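Local coordinates for CDP-glucose 4,6-dehydratase (Salmonella enterica subsp. enterica serovar Typhi, PDB 1WVG), which catalyses the NAD+-dependent dehydration of CDP-D-glucose to CDP-4-dehydro-6-deoxy-D-glucose, a step in making CDP-3,6-dideoxy-D-mannose for the lipopolysaccharide O-antigen, at residues A[125-130]-A[186-191]. Numbering follows the deposited sequence.
Sequences KAVVNI and VGLASV
Val127 and Asn129 each use both backbone N and O to bond strand 187-191. The two strands, 126-130 and 187-191, run parallel, their axes only 13° apart. Val127 N donates to Gly187 O (2.7 Å) and its O accepts from Ala189 N; Asn129 repeats the pattern with Ala189 O and Val191 N. One further bond, from Gly187 N to Lys125 O, begins the ladder, with the donor tilted out of the carbonyl plane. The side-chain NZ of Lys125 is hydrogen-bonded to Asn123 O.

Val191 reaches across on the face that also carries Ala126, Val128 and Ile130. Its CB bears two methyls, of which CG1 meets Val128 CG1 at 3.9 Å. The other, CG2, sits between its own backbone N and carbonyl carbon and lies 3.2 Å from Asn129 O. Val191 CG2 also touches Val128 CG1, at 3.6 Å. The same CG2 rests against CG1 and CD1 of Ile130. Helix 236-251 covers this face through Leu249 and Tyr242.

These are neighbouring parallel strands of the Rossmann-fold sheet of the short-chain dehydrogenase/reductase family, with 83-86 bonded to the other edge of 126-130. At the C-terminal end of its strand, Ile130 brings its side chain against the bound adenosine-5-diphosphoribose.

On the reverse face, under helices 100-121 and 156-175, Leu188 leans its CD1 toward Val127, where it meets CG1 at 3.5 Å and lies equally close to the carbonyl O of the same residue. Farther along, CG of Asn129 is anti to the backbone N (chi1 171°), which raises the amide off the sheet beside Ser190. There ND2 donates to Ser190 OG at 3.3 Å, a long bond with the hydroxyl lying 25° out of the amide plane.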
loop_
_atom_site.group_PDB
_atom_site.type_symbol
_atom_site.label_atom_id
_atom_site.label_comp_id
_atom_site.label_asym_id
_atom_site.label_seq_id
_atom_site.Cartn_x
_atom_site.Cartn_y
_atom_site.Cartn_z
ATOM N N LYS A 125 29.725 19.370 2.942
ATOM C CA LYS A 125 28.597 19.492 3.832
ATOM C C LYS A 125 27.233 19.127 3.261
ATOM O O LYS A 125 26.396 18.588 3.985
ATOM C CB LYS A 125 28.528 20.915 4.378
ATOM C CG LYS A 125 29.363 21.099 5.634
ATOM C CD LYS A 125 30.838 20.770 5.409
ATOM C CE LYS A 125 31.709 21.979 5.560
ATOM N NZ LYS A 125 32.858 22.068 4.605
ATOM N N ALA A 126 26.974 19.490 2.000
ATOM C CA ALA A 126 25.674 19.257 1.439
ATOM C C ALA A 126 25.809 18.638 0.085
ATOM O O ALA A 126 26.651 19.058 -0.686
ATOM C CB ALA A 126 24.943 20.582 1.307
ATOM N N VAL A 127 25.014 17.615 -0.155
ATOM C CA VAL A 127 24.993 16.929 -1.420
ATOM C C VAL A 127 23.553 16.890 -1.899
ATOM O O VAL A 127 22.652 16.410 -1.207
ATOM C CB VAL A 127 25.592 15.535 -1.375
ATOM C CG1 VAL A 127 25.601 14.948 -2.790
ATOM C CG2 VAL A 127 27.001 15.559 -0.810
ATOM N N VAL A 128 23.352 17.453 -3.081
ATOM C CA VAL A 128 22.050 17.510 -3.728
ATOM C C VAL A 128 22.062 16.620 -4.961
ATOM O O VAL A 128 22.594 16.991 -6.005
ATOM C CB VAL A 128 21.599 18.915 -4.082
ATOM C CG1 VAL A 128 20.217 18.846 -4.715
ATOM C CG2 VAL A 128 21.558 19.781 -2.811
ATOM N N ASN A 129 21.483 15.420 -4.830
ATOM C CA ASN A 129 21.423 14.450 -5.914
ATOM C C ASN A 129 20.169 14.642 -6.788
ATOM O O ASN A 129 19.049 14.376 -6.389
ATOM C CB ASN A 129 21.604 13.003 -5.372
ATOM C CG ASN A 129 21.337 11.899 -6.396
ATOM O OD1 ASN A 129 21.800 12.012 -7.522
ATOM N ND2 ASN A 129 20.589 10.840 -6.043
ATOM N N ILE A 130 20.353 15.118 -8.004
ATOM C CA ILE A 130 19.253 15.316 -8.905
ATOM C C ILE A 130 18.833 14.024 -9.585
ATOM O O ILE A 130 19.595 13.414 -10.347
ATOM C CB ILE A 130 19.606 16.303 -10.009
ATOM C CG1 ILE A 130 19.537 17.728 -9.466
ATOM C CG2 ILE A 130 18.582 16.109 -11.137
ATOM C CD1 ILE A 130 20.564 17.999 -8.401
ATOM N N VAL A 186 27.813 14.977 6.718
ATOM C CA VAL A 186 27.160 15.031 5.395
ATOM C C VAL A 186 25.626 15.107 5.280
ATOM O O VAL A 186 24.905 14.281 5.786
ATOM C CB VAL A 186 27.649 13.985 4.406
ATOM C CG1 VAL A 186 26.938 14.249 3.081
ATOM C CG2 VAL A 186 29.134 14.132 4.161
ATOM N N GLY A 187 25.103 16.091 4.556
ATOM C CA GLY A 187 23.676 16.194 4.309
ATOM C C GLY A 187 23.454 15.727 2.858
ATOM O O GLY A 187 24.116 16.198 1.937
ATOM N N LEU A 188 22.542 14.783 2.621
ATOM C CA LEU A 188 22.352 14.349 1.249
ATOM C C LEU A 188 20.895 14.287 0.926
ATOM O O LEU A 188 20.154 13.572 1.595
ATOM C CB LEU A 188 22.908 12.941 1.124
ATOM C CG LEU A 188 22.573 12.187 -0.164
ATOM C CD1 LEU A 188 23.035 12.915 -1.427
ATOM C CD2 LEU A 188 23.318 10.856 -0.091
ATOM N N ALA A 189 20.479 15.026 -0.083
ATOM C CA ALA A 189 19.095 15.006 -0.488
ATOM C C ALA A 189 19.000 14.574 -1.936
ATOM O O ALA A 189 19.913 14.876 -2.681
ATOM C CB ALA A 189 18.506 16.417 -0.417
ATOM N N SER A 190 17.898 13.856 -2.278
ATOM C CA SER A 190 17.513 13.424 -3.632
ATOM C C SER A 190 16.362 14.302 -3.991
ATOM O O SER A 190 15.412 14.413 -3.241
ATOM C CB SER A 190 17.122 11.976 -3.788
ATOM O OG SER A 190 18.310 11.198 -3.720
ATOM N N VAL A 191 16.507 15.005 -5.102
ATOM C CA VAL A 191 15.527 15.953 -5.536
ATOM C C VAL A 191 14.932 15.502 -6.849
ATOM O O VAL A 191 15.653 15.109 -7.764
ATOM C CB VAL A 191 16.151 17.343 -5.592
ATOM C CG1 VAL A 191 16.506 17.735 -4.163
ATOM C CG2 VAL A 191 17.434 17.188 -6.371
#